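Local coordinates for envelope glycoprotein (Bourbon virus, PDB 5ZKX), which probably drives fusion of the viral and host membranes as a trimeric surface glycoprotein of the baculovirus gp64 family, captured in its postfusion state, at residues Lys34-Asp39 with Gly198-Thr203; Asp238-Phe243 with Ala411-Gly416; Gly64-Tyr69 with Ser127-Phe132. One frame throughout, in Å; residues are numbered along the deposited sequence.

Contact 1 of 3, residues Lys34-Asp39 with Gly198-Thr203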
ATOM      1  N   LYS A  34     -20.311   7.813  18.139  1.00 23.27           N
ATOM      2  CA  LYS A  34     -19.013   7.859  17.481  1.00 26.02           C
ATOM      3  C   LYS A  34     -18.089   8.771  18.276  1.00 26.77           C
ATOM      4  O   LYS A  34     -18.380   9.960  18.444  1.00 27.23           O
ATOM      5  CB  LYS A  34     -19.154   8.344  16.039  1.00 26.59           C
ATOM      6  CG  LYS A  34     -17.856   8.389  15.258  1.00 20.94           C
ATOM      7  CD  LYS A  34     -18.043   9.142  13.957  1.00 24.41           C
ATOM      8  CE  LYS A  34     -16.719   9.421  13.275  1.00 20.56           C
ATOM      9  NZ  LYS A  34     -16.913  10.104  11.964  1.00 19.06           N
ATOM     10  N   THR A  35     -16.985   8.211  18.765  1.00 28.83           N
ATOM     11  CA  THR A  35     -16.028   8.936  19.591  1.00 28.91           C
ATOM     12  C   THR A  35     -14.801   9.299  18.765  1.00 26.92           C
ATOM     13  O   THR A  35     -14.199   8.429  18.130  1.00 25.70           O
ATOM     14  CB  THR A  35     -15.612   8.092  20.797  1.00 25.17           C
ATOM     15  OG1 THR A  35     -16.777   7.529  21.411  1.00 19.93           O
ATOM     16  CG2 THR A  35     -14.862   8.942  21.813  1.00 29.36           C
ATOM     17  N   THR A  36     -14.433  10.580  18.776  1.00 20.42           N
ATOM     18  CA  THR A  36     -13.257  11.061  18.066  1.00 20.60           C
ATOM     19  C   THR A  36     -12.403  11.915  18.996  1.00 24.60           C
ATOM     20  O   THR A  36     -12.855  12.377  20.045  1.00 30.41           O
ATOM     21  CB  THR A  36     -13.632  11.870  16.811  1.00 21.79           C
ATOM     22  OG1 THR A  36     -14.504  12.949  17.168  1.00 28.71           O
ATOM     23  CG2 THR A  36     -14.326  10.981  15.791  1.00 22.55           C
ATOM     24  N   VAL A  37     -11.145  12.099  18.604  1.00 32.02           N
ATOM     25  CA  VAL A  37     -10.196  12.914  19.357  1.00 28.83           C
ATOM     26  C   VAL A  37      -9.536  13.918  18.422  1.00 32.71           C
ATOM     27  O   VAL A  37      -8.372  14.290  18.609  1.00 31.44           O
ATOM     28  CB  VAL A  37      -9.149  12.036  20.062  1.00 25.91           C
ATOM     29  CG1 VAL A  37      -9.743  11.433  21.316  1.00 33.29           C
ATOM     30  CG2 VAL A  37      -8.663  10.936  19.132  1.00 23.92           C
ATOM     31  N   GLN A  38     -10.270  14.346  17.400  1.00 39.57           N
ATOM     32  CA  GLN A  38      -9.697  15.188  16.358  1.00 40.56           C
ATOM     33  C   GLN A  38      -9.338  16.572  16.891  1.00 39.62           C
ATOM     34  O   GLN A  38     -10.070  17.165  17.689  1.00 34.29           O
ATOM     35  CB  GLN A  38     -10.678  15.304  15.193  1.00 38.07           C
ATOM     36  CG  GLN A  38     -10.176  16.117  14.022  1.00 47.13           C
ATOM     37  CD  GLN A  38     -11.301  16.811  13.290  1.00 64.07           C
ATOM     38  OE1 GLN A  38     -11.177  17.966  12.888  1.00 65.58           O
ATOM     39  NE2 GLN A  38     -12.417  16.110  13.119  1.00 74.31           N
ATOM     40  N   ASP A  39      -8.192  17.080  16.442  1.00 40.78           N
ATOM     41  CA  ASP A  39      -7.731  18.423  16.777  1.00 35.32           C
ATOM     42  C   ASP A  39      -6.935  18.946  15.593  1.00 36.71           C
ATOM     43  O   ASP A  39      -5.955  18.316  15.186  1.00 40.84           O
ATOM     44  CB  ASP A  39      -6.876  18.416  18.047  1.00 36.80           C
ATOM     45  CG  ASP A  39      -6.508  19.810  18.509  1.00 36.16           C
ATOM     46  OD1 ASP A  39      -7.371  20.487  19.108  1.00 37.86           O
ATOM     47  OD2 ASP A  39      -5.356  20.233  18.266  1.00 29.44           O
ATOM     48  N   GLY A 198      -9.904  16.077  26.089  1.00 42.18           N
ATOM     49  CA  GLY A 198     -10.797  14.939  26.176  1.00 41.12           C
ATOM     50  C   GLY A 198     -11.192  14.398  24.812  1.00 42.01           C
ATOM     51  O   GLY A 198     -10.468  14.526  23.825  1.00 37.52           O
ATOM     52  N   THR A 199     -12.367  13.778  24.769  1.00 39.90           N
ATOM     53  CA  THR A 199     -12.885  13.167  23.559  1.00 36.06           C
ATOM     54  C   THR A 199     -14.217  13.800  23.186  1.00 37.60           C
ATOM     55  O   THR A 199     -14.927  14.350  24.031  1.00 37.91           O
ATOM     56  CB  THR A 199     -13.065  11.655  23.730  1.00 33.59           C
ATOM     57  OG1 THR A 199     -14.134  11.409  24.652  1.00 41.22           O
ATOM     58  CG2 THR A 199     -11.794  11.021  24.261  1.00 31.77           C
ATOM     59  N   ARG A 200     -14.544  13.716  21.899  1.00 38.63           N
ATOM     60  CA  ARG A 200     -15.819  14.181  21.374  1.00 39.62           C
ATOM     61  C   ARG A 200     -16.657  12.982  20.951  1.00 36.10           C
ATOM     62  O   ARG A 200     -16.143  12.036  20.346  1.00 31.93           O
ATOM     63  CB  ARG A 200     -15.622  15.126  20.187  1.00 37.80           C
ATOM     64  CG  ARG A 200     -16.874  15.326  19.346  1.00 40.99           C
ATOM     65  CD  ARG A 200     -16.722  16.455  18.340  1.00 48.30           C
ATOM     66  NE  ARG A 200     -17.996  17.123  18.088  1.00 63.52           N
ATOM     67  CZ  ARG A 200     -18.789  16.859  17.052  1.00 60.99           C
ATOM     68  NH1 ARG A 200     -19.932  17.516  16.908  1.00 57.45           N
ATOM     69  NH2 ARG A 200     -18.439  15.942  16.161  1.00 53.89           N
ATOM     70  N   ALA A 201     -17.946  13.021  21.283  1.00 49.95           N
ATOM     71  CA  ALA A 201     -18.876  11.950  20.952  1.00 52.85           C
ATOM     72  C   ALA A 201     -20.074  12.532  20.218  1.00 50.79           C
ATOM     73  O   ALA A 201     -20.654  13.529  20.661  1.00 55.14           O
ATOM     74  CB  ALA A 201     -19.336  11.202  22.209  1.00 43.01           C
ATOM     75  N   GLU A 202     -20.436  11.913  19.099  1.00 42.75           N
ATOM     76  CA  GLU A 202     -21.611  12.301  18.338  1.00 41.02           C
ATOM     77  C   GLU A 202     -22.457  11.068  18.060  1.00 38.55           C
ATOM     78  O   GLU A 202     -21.939   9.955  17.929  1.00 38.60           O
ATOM     79  CB  GLU A 202     -21.232  12.989  17.017  1.00 40.49           C
ATOM     80  CG  GLU A 202     -20.413  12.120  16.075  1.00 45.02           C
ATOM     81  CD  GLU A 202     -20.255  12.736  14.697  1.00 50.71           C
ATOM     82  OE1 GLU A 202     -20.626  13.917  14.525  1.00 58.83           O
ATOM     83  OE2 GLU A 202     -19.762  12.037  13.785  1.00 50.42           O
ATOM     84  N   THR A 203     -23.769  11.273  17.997  1.00 29.75           N
ATOM     85  CA  THR A 203     -24.694  10.225  17.593  1.00 29.79           C
ATOM     86  C   THR A 203     -24.956  10.340  16.099  1.00 27.35           C
ATOM     87  O   THR A 203     -25.276  11.423  15.601  1.00 24.56           O
ATOM     88  CB  THR A 203     -26.005  10.327  18.370  1.00 25.45           C
ATOM     89  OG1 THR A 203     -25.721  10.436  19.768  1.00 34.02           O
ATOM     90  CG2 THR A 203     -26.868   9.094  18.125  1.00 24.63           C
TER

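Contact 2 of 3, residues Asp238-Phe243 with Ala411-Gly416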
ATOM      1  N   ASP A 238     -18.205   4.767   7.014  1.00 20.57           N
ATOM      2  CA  ASP A 238     -18.442   6.058   7.655  1.00 20.82           C
ATOM      3  C   ASP A 238     -17.498   7.060   7.001  1.00 26.22           C
ATOM      4  O   ASP A 238     -16.317   7.129   7.360  1.00 24.22           O
ATOM      5  CB  ASP A 238     -18.226   5.990   9.158  1.00 17.76           C
ATOM      6  CG  ASP A 238     -18.420   7.334   9.828  1.00 22.28           C
ATOM      7  OD1 ASP A 238     -19.173   8.166   9.287  1.00 22.00           O
ATOM      8  OD2 ASP A 238     -17.814   7.567  10.892  1.00 24.48           O
ATOM      9  N   GLY A 239     -18.022   7.828   6.057  1.00 22.81           N
ATOM     10  CA  GLY A 239     -17.178   8.750   5.322  1.00 21.50           C
ATOM     11  C   GLY A 239     -16.172   7.971   4.503  1.00 22.74           C
ATOM     12  O   GLY A 239     -16.529   7.208   3.600  1.00 20.61           O
ATOM     13  N   ASP A 240     -14.892   8.152   4.817  1.00 21.16           N
ATOM     14  CA  ASP A 240     -13.821   7.423   4.156  1.00 19.30           C
ATOM     15  C   ASP A 240     -13.303   6.265   4.999  1.00 17.25           C
ATOM     16  O   ASP A 240     -12.258   5.695   4.676  1.00 17.04           O
ATOM     17  CB  ASP A 240     -12.679   8.374   3.799  1.00 22.37           C
ATOM     18  CG  ASP A 240     -12.228   9.216   4.978  1.00 23.90           C
ATOM     19  OD1 ASP A 240     -12.794   9.060   6.080  1.00 26.24           O
ATOM     20  OD2 ASP A 240     -11.302  10.038   4.801  1.00 25.30           O
ATOM     21  N   ASN A 241     -14.010   5.912   6.072  1.00 28.95           N
ATOM     22  CA  ASN A 241     -13.671   4.780   6.924  1.00 25.38           C
ATOM     23  C   ASN A 241     -14.522   3.576   6.544  1.00 26.05           C
ATOM     24  O   ASN A 241     -15.742   3.696   6.392  1.00 30.35           O
ATOM     25  CB  ASN A 241     -13.898   5.114   8.399  1.00 29.59           C
ATOM     26  CG  ASN A 241     -12.843   6.041   8.962  1.00 29.86           C
ATOM     27  OD1 ASN A 241     -11.812   6.277   8.338  1.00 30.31           O
ATOM     28  ND2 ASN A 241     -13.095   6.564  10.157  1.00 27.88           N
ATOM     29  N   PHE A 242     -13.882   2.418   6.413  1.00 18.72           N
ATOM     30  CA  PHE A 242     -14.568   1.180   6.070  1.00 17.74           C
ATOM     31  C   PHE A 242     -14.081   0.085   7.000  1.00 19.28           C
ATOM     32  O   PHE A 242     -12.871  -0.108   7.151  1.00 21.89           O
ATOM     33  CB  PHE A 242     -14.319   0.797   4.610  1.00 20.77           C
ATOM     34  CG  PHE A 242     -14.730   1.857   3.636  1.00 21.63           C
ATOM     35  CD1 PHE A 242     -13.894   2.927   3.363  1.00 19.54           C
ATOM     36  CD2 PHE A 242     -15.956   1.790   3.000  1.00 20.07           C
ATOM     37  CE1 PHE A 242     -14.270   3.905   2.474  1.00 20.05           C
ATOM     38  CE2 PHE A 242     -16.331   2.762   2.106  1.00 21.22           C
ATOM     39  CZ  PHE A 242     -15.489   3.827   1.849  1.00 20.91           C
ATOM     40  N   PHE A 243     -15.018  -0.633   7.613  1.00 16.52           N
ATOM     41  CA  PHE A 243     -14.664  -1.531   8.700  1.00 15.33           C
ATOM     42  C   PHE A 243     -15.763  -2.560   8.897  1.00 16.70           C
ATOM     43  O   PHE A 243     -16.933  -2.309   8.598  1.00 15.76           O
ATOM     44  CB  PHE A 243     -14.432  -0.760  10.004  1.00 12.42           C
ATOM     45  CG  PHE A 243     -15.574   0.141  10.388  1.00 13.82           C
ATOM     46  CD1 PHE A 243     -15.689   1.412   9.845  1.00 15.17           C
ATOM     47  CD2 PHE A 243     -16.531  -0.278  11.293  1.00 16.91           C
ATOM     48  CE1 PHE A 243     -16.739   2.237  10.192  1.00 12.09           C
ATOM     49  CE2 PHE A 243     -17.581   0.546  11.646  1.00 15.52           C
ATOM     50  CZ  PHE A 243     -17.684   1.804  11.093  1.00 14.05           C
ATOM     51  N   ALA A 411     -14.240   6.007  -1.603  1.00 24.02           N
ATOM     52  CA  ALA A 411     -12.823   6.367  -1.591  1.00 23.07           C
ATOM     53  C   ALA A 411     -12.286   6.181  -0.181  1.00 19.71           C
ATOM     54  O   ALA A 411     -12.640   6.939   0.727  1.00 19.90           O
ATOM     55  CB  ALA A 411     -12.610   7.802  -2.071  1.00 14.13           C
ATOM     56  N   ALA A 412     -11.423   5.187  -0.001  1.00 16.18           N
ATOM     57  CA  ALA A 412     -10.877   4.879   1.311  1.00 21.17           C
ATOM     58  C   ALA A 412      -9.817   5.897   1.720  1.00 21.52           C
ATOM     59  O   ALA A 412      -9.160   6.517   0.880  1.00 18.90           O
ATOM     60  CB  ALA A 412     -10.277   3.474   1.324  1.00 20.33           C
ATOM     61  N   LYS A 413      -9.650   6.053   3.031  1.00 26.15           N
ATOM     62  CA  LYS A 413      -8.692   7.003   3.580  1.00 21.52           C
ATOM     63  C   LYS A 413      -7.290   6.402   3.609  1.00 18.56           C
ATOM     64  O   LYS A 413      -7.095   5.282   4.092  1.00 19.90           O
ATOM     65  CB  LYS A 413      -9.117   7.418   4.986  1.00 22.73           C
ATOM     66  CG  LYS A 413      -8.191   8.416   5.648  1.00 24.63           C
ATOM     67  CD  LYS A 413      -8.391   8.411   7.148  1.00 29.41           C
ATOM     68  CE  LYS A 413      -9.847   8.633   7.499  1.00 27.81           C
ATOM     69  NZ  LYS A 413     -10.067   8.608   8.968  1.00 26.62           N
ATOM     70  N   VAL A 414      -6.313   7.153   3.101  1.00 13.95           N
ATOM     71  CA  VAL A 414      -4.913   6.735   3.064  1.00 14.75           C
ATOM     72  C   VAL A 414      -4.093   7.776   3.811  1.00 12.33           C
ATOM     73  O   VAL A 414      -4.052   8.943   3.406  1.00 16.49           O
ATOM     74  CB  VAL A 414      -4.398   6.572   1.623  1.00 13.56           C
ATOM     75  CG1 VAL A 414      -2.927   6.209   1.626  1.00  9.00           C
ATOM     76  CG2 VAL A 414      -5.199   5.514   0.879  1.00 14.21           C
ATOM     77  N   GLU A 415      -3.421   7.354   4.884  1.00 21.75           N
ATOM     78  CA  GLU A 415      -2.695   8.278   5.745  1.00 26.28           C
ATOM     79  C   GLU A 415      -1.209   7.984   5.892  1.00 26.31           C
ATOM     80  O   GLU A 415      -0.467   8.883   6.300  1.00 32.90           O
ATOM     81  CB  GLU A 415      -3.323   8.311   7.150  1.00 25.08           C
ATOM     82  CG  GLU A 415      -4.567   9.173   7.258  1.00 26.13           C
ATOM     83  CD  GLU A 415      -4.965   9.453   8.698  1.00 38.67           C
ATOM     84  OE1 GLU A 415      -4.501   8.726   9.603  1.00 38.72           O
ATOM     85  OE2 GLU A 415      -5.737  10.407   8.927  1.00 37.22           O
ATOM     86  N   GLY A 416      -0.753   6.776   5.589  1.00 14.92           N
ATOM     87  CA  GLY A 416       0.660   6.464   5.707  1.00 13.75           C
ATOM     88  C   GLY A 416       1.026   5.874   7.054  1.00 15.11           C
ATOM     89  O   GLY A 416       0.176   5.450   7.842  1.00 16.65           O
TER
HETATM   90  O   HOH W   1     -15.717   6.924   0.391  1.00 33.47           O

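Contact 3 of 3, residues Gly64-Tyr69 with Ser127-Phe132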
ATOM      1  N   GLY A  64      48.771  11.076  36.642  1.00 31.22           N
ATOM      2  CA  GLY A  64      47.595  10.246  36.460  1.00 33.36           C
ATOM      3  C   GLY A  64      46.373  11.006  35.988  1.00 33.42           C
ATOM      4  O   GLY A  64      45.471  10.402  35.400  1.00 33.50           O
ATOM      5  N   ASN A  65      46.326  12.313  36.228  1.00 35.17           N
ATOM      6  CA  ASN A  65      45.208  13.142  35.801  1.00 32.41           C
ATOM      7  C   ASN A  65      45.338  13.623  34.363  1.00 32.90           C
ATOM      8  O   ASN A  65      44.502  14.411  33.911  1.00 35.78           O
ATOM      9  CB  ASN A  65      45.062  14.345  36.735  1.00 31.85           C
ATOM     10  CG  ASN A  65      44.903  13.938  38.181  1.00 39.15           C
ATOM     11  OD1 ASN A  65      44.516  12.807  38.480  1.00 40.36           O
ATOM     12  ND2 ASN A  65      45.199  14.858  39.092  1.00 42.34           N
ATOM     13  N   THR A  66      46.356  13.175  33.637  1.00 30.70           N
ATOM     14  CA  THR A  66      46.515  13.555  32.240  1.00 32.62           C
ATOM     15  C   THR A  66      45.533  12.766  31.381  1.00 33.64           C
ATOM     16  O   THR A  66      45.514  11.530  31.418  1.00 28.56           O
ATOM     17  CB  THR A  66      47.949  13.316  31.778  1.00 26.83           C
ATOM     18  OG1 THR A  66      48.850  14.026  32.637  1.00 31.48           O
ATOM     19  CG2 THR A  66      48.126  13.806  30.354  1.00 22.48           C
ATOM     20  N   GLY A  67      44.729  13.475  30.611  1.00 32.73           N
ATOM     21  CA  GLY A  67      43.720  12.845  29.785  1.00 31.97           C
ATOM     22  C   GLY A  67      42.533  13.767  29.607  1.00 34.25           C
ATOM     23  O   GLY A  67      42.525  14.910  30.060  1.00 29.65           O
ATOM     24  N   CYS A  68      41.517  13.236  28.934  1.00 39.04           N
ATOM     25  CA  CYS A  68      40.324  13.989  28.582  1.00 29.70           C
ATOM     26  C   CYS A  68      39.096  13.363  29.222  1.00 28.96           C
ATOM     27  O   CYS A  68      38.949  12.137  29.246  1.00 31.18           O
ATOM     28  CB  CYS A  68      40.133  14.048  27.066  1.00 25.26           C
ATOM     29  SG  CYS A  68      41.286  15.135  26.218  1.00 34.70           S
ATOM     30  N   TYR A  69      38.221  14.213  29.734  1.00 37.39           N
ATOM     31  CA  TYR A  69      36.915  13.805  30.232  1.00 40.90           C
ATOM     32  C   TYR A  69      35.887  14.408  29.276  1.00 37.53           C
ATOM     33  O   TYR A  69      35.616  15.612  29.320  1.00 37.63           O
ATOM     34  CB  TYR A  69      36.706  14.263  31.675  1.00 46.33           C
ATOM     35  CG  TYR A  69      37.422  13.418  32.714  1.00 54.30           C
ATOM     36  CD1 TYR A  69      36.799  13.083  33.911  1.00 68.02           C
ATOM     37  CD2 TYR A  69      38.719  12.961  32.503  1.00 55.44           C
ATOM     38  CE1 TYR A  69      37.445  12.313  34.867  1.00 73.41           C
ATOM     39  CE2 TYR A  69      39.373  12.191  33.451  1.00 60.55           C
ATOM     40  CZ  TYR A  69      38.731  11.869  34.633  1.00 71.20           C
ATOM     41  OH  TYR A  69      39.373  11.103  35.584  1.00 60.92           O
ATOM     42  N   SER A 127      38.132  18.568  20.310  1.00 23.35           N
ATOM     43  CA  SER A 127      38.871  18.384  21.548  1.00 21.95           C
ATOM     44  C   SER A 127      40.341  18.668  21.288  1.00 21.98           C
ATOM     45  O   SER A 127      40.827  18.508  20.165  1.00 26.87           O
ATOM     46  CB  SER A 127      38.692  16.965  22.103  1.00 20.26           C
ATOM     47  OG  SER A 127      39.615  16.696  23.143  1.00 20.37           O
ATOM     48  N   ASN A 128      41.042  19.100  22.333  1.00 27.28           N
ATOM     49  CA  ASN A 128      42.481  19.304  22.257  1.00 25.61           C
ATOM     50  C   ASN A 128      43.040  19.386  23.671  1.00 29.34           C
ATOM     51  O   ASN A 128      42.390  19.922  24.571  1.00 28.03           O
ATOM     52  CB  ASN A 128      42.836  20.565  21.459  1.00 25.34           C
ATOM     53  CG  ASN A 128      42.420  21.838  22.156  1.00 30.99           C
ATOM     54  OD1 ASN A 128      41.233  22.145  22.261  1.00 39.92           O
ATOM     55  ND2 ASN A 128      43.398  22.596  22.629  1.00 36.85           N
ATOM     56  N   ASN A 129      44.238  18.836  23.855  1.00 31.75           N
ATOM     57  CA  ASN A 129      44.883  18.751  25.164  1.00 30.72           C
ATOM     58  C   ASN A 129      46.354  19.151  25.049  1.00 32.95           C
ATOM     59  O   ASN A 129      47.254  18.456  25.525  1.00 29.24           O
ATOM     60  CB  ASN A 129      44.730  17.344  25.737  1.00 26.46           C
ATOM     61  CG  ASN A 129      45.054  17.277  27.210  1.00 26.88           C
ATOM     62  OD1 ASN A 129      44.860  18.243  27.945  1.00 28.68           O
ATOM     63  ND2 ASN A 129      45.550  16.131  27.651  1.00 31.42           N
ATOM     64  N   ASN A 130      46.615  20.287  24.401  1.00 24.62           N
ATOM     65  CA  ASN A 130      47.967  20.681  24.021  1.00 28.66           C
ATOM     66  C   ASN A 130      48.500  21.854  24.844  1.00 30.03           C
ATOM     67  O   ASN A 130      49.333  22.625  24.361  1.00 26.63           O
ATOM     68  CB  ASN A 130      48.012  21.027  22.535  1.00 28.20           C
ATOM     69  CG  ASN A 130      47.140  22.217  22.195  1.00 25.93           C
ATOM     70  OD1 ASN A 130      46.060  22.386  22.759  1.00 27.35           O
ATOM     71  ND2 ASN A 130      47.608  23.053  21.277  1.00 21.73           N
ATOM     72  N   HIS A 131      48.036  22.008  26.080  1.00 31.72           N
ATOM     73  CA  HIS A 131      48.515  23.065  26.967  1.00 30.51           C
ATOM     74  C   HIS A 131      49.062  22.396  28.222  1.00 33.12           C
ATOM     75  O   HIS A 131      48.297  21.968  29.091  1.00 39.01           O
ATOM     76  CB  HIS A 131      47.406  24.062  27.284  1.00 30.70           C
ATOM     77  CG  HIS A 131      46.938  24.834  26.090  1.00 35.35           C
ATOM     78  ND1 HIS A 131      47.696  25.824  25.501  1.00 34.38           N
ATOM     79  CD2 HIS A 131      45.800  24.747  25.362  1.00 34.75           C
ATOM     80  CE1 HIS A 131      47.040  26.320  24.468  1.00 33.56           C
ATOM     81  NE2 HIS A 131      45.888  25.684  24.361  1.00 33.04           N
ATOM     82  N   PHE A 132      50.388  22.309  28.310  1.00 32.88           N
ATOM     83  CA  PHE A 132      51.014  21.522  29.361  1.00 31.69           C
ATOM     84  C   PHE A 132      50.826  22.173  30.726  1.00 31.30           C
ATOM     85  O   PHE A 132      50.852  23.399  30.857  1.00 30.66           O
ATOM     86  CB  PHE A 132      52.500  21.333  29.075  1.00 35.63           C
ATOM     87  CG  PHE A 132      53.172  20.393  30.025  1.00 33.34           C
ATOM     88  CD1 PHE A 132      53.018  19.027  29.887  1.00 32.32           C
ATOM     89  CD2 PHE A 132      53.938  20.875  31.071  1.00 32.75           C
ATOM     90  CE1 PHE A 132      53.626  18.156  30.765  1.00 32.51           C
ATOM     91  CE2 PHE A 132      54.550  20.011  31.952  1.00 40.91           C
ATOM     92  CZ  PHE A 132      54.392  18.647  31.799  1.00 37.59           C
TER

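Contact 1 of 3, residues Lys34-Asp39 with Gly198-Thr203
The flat carboxylate of Glu202 is approached in two ways by basic side chains, Lys34 of the facing strand and Arg200 of its own. Its OE2 meets the Lys34 chain from the side, 3.4 Å from CD, which lies close to the carboxylate plane; Arg200 NH2 comes from above that plane over OE1, a weak bond of 3.4 Å that is part of a salt bridge. All three belong to one face of an antiparallel sheet, where strand 26-36 and strand 200-210 run side by side; Thr36 shares that face, and Thr35 and Ala201 point to the other. The Lys34 chain is extended throughout and travels alongside Glu202, but its NZ stands 3.9 Å from Glu202 OE2, a long ion pair. Its stronger partner is Asp238 on strand 234-238, so the ammonium is shared between two carboxylates and Glu202 is probably only partly compensated by it.

The ladder itself is regular. Lys34 and Glu202 form one hydrogen-bonded pair, with Lys34 N to Glu202 O at 2.7 Å and a nearly straight N-H...O angle of 173°. Thr36 and Arg200 form another, Thr36 N meeting Arg200 O at 2.7 Å. Between them Thr35 and Ala201 make a non-hydrogen-bonded pair with CA atoms 4.4 Å apart, accompanied by CA-H...O contacts, Ala201 CA to Lys34 O at 3.2 Å among them. Strand 26-36 bonds on its other side to strand 256-260, through Thr35 and Cys257. Past the last bridge the pair finishes apolar: Val37 CG1 touches Thr199 CG2 at 3.6 Å.

Contact 2 of 3, residues Asp238-Phe243 with Ala411-Gly416
Lys413 reaches Asp240 and Asn241 because its side chain first leaves with CG opposite the backbone N and then folds at chi3 (-54°). That bend carries CE back against the Asp240 carboxylate, 3.3 Å from OD1, while CB of Lys413 lies 3.4 Å from OD2 of the same group. Asp240 meets it with CG set between its own N and carbonyl carbon (chi1 51°), so that carboxylate and lysine chain cross at a slant. The lysine head is less certain: NZ is modelled 3.0 Å from Asn241 OD1, but its position is doubtful, and its main partner is Asp255.

The backbone bond is better placed, though bent. Lys413 N donates to Asp240 O at 3.1 Å, in the carbonyl plane on a lone pair, with an N-H...O angle of only 136°. Asp240 belongs to a type II' turn from Asp238 to Asn241, a tight two-residue hairpin with Gly239 at its positive-phi corner. On the other flank of the turn a water accepts from Ala411 N at 2.6 Å and gives a weak bond to Gly239 O, extending the joint between loop and turn. Phe242 closes this side with its ring edge: Ala411 O lies in the ring plane 3.9 Å from CE1, Ala412 CA approaches the same CE1 obliquely at 3.7 Å, and CB of Ala412 makes the apolar touch.

The turn joins strand 234-238 to strand 241-245, which lies outermost in its sheet within the chain. Helix 284-329 of the second subunit comes up here, Asn289 of that chain bonding both Asp240 O and Phe242 N, and Ile291 of the third subunit packs on Ala411 and Ala412.

Contact 3 of 3, residues Gly64-Tyr69 with Ser127-Phe132
A disulfide-tied beta hairpin and a neighbouring loop meet here, far out at one end of the elongated chain. The position is consistent with the paired fusion loops of class III fusion proteins such as gp64. Strands 44-58 and 67-74 form the hairpin, and Cys68 is bonded to Cys56 across it. From the 64-69 side, Cys68 does most of the touching. Its SG stands opposite its own carbonyl carbon (chi1 -73°), which turns the sulfur toward the loop: SG lies 3.8 Å from Ser127 OG and 4.1 Å from Asn129 CB. The sulfur therefore sits over the start of the loop, meeting a hydroxyl and a methylene.

Asn129 leans the other way along the hairpin. With CG opposite its backbone N (chi1 -165°), its amide extends toward Gly67, where ND2 comes 4.1 Å from Gly67 O, and beyond it Thr66 CG2 is 4.4 Å from the same ND2. These are loose van der Waals approaches; the amide is held instead by Tyr57 O on strand 44-58, just as Ser127 OG is held by Ser54. Although the touching parts run nearly antiparallel, the nearest CA pair, Cys68 and Asn129, is 7.4 Å apart, too wide for a direct backbone ladder. Within the loop, Asn128 ND2 donates to Asn130 OD1 at 2.7 Å. Asn130 also bonds Gly64 O of the second subunit, so the loop belongs to a subunit joint as well.

Chemically, the two segments are joined by a disulfide sulfur, a hydroxyl and an amide packed without direct polar bonding, and their relative position is therefore probably set largely by the anchors each has on strand 44-58.

How the contacts relate
From the N terminus, strand 26-36 is met first, and contact 1 closes when residues 198-203 return beside it. The whole of contact 3, from 64-69 to 127-132, falls within that excursion, which runs out to the far end of the molecule; its centre is about 60 Å from that of contact 1. Contact 2 opens only after contact 1 has closed and brings residues 411-416, beyond the long helix, back to the turn at 238-243. No pair of loops crosses. Contacts 1 and 2 share the seven-stranded sheet and touch through the salt bridge of Lys34 and Asp238, whereas contact 3 packs the distal hairpin against its neighbouring loop.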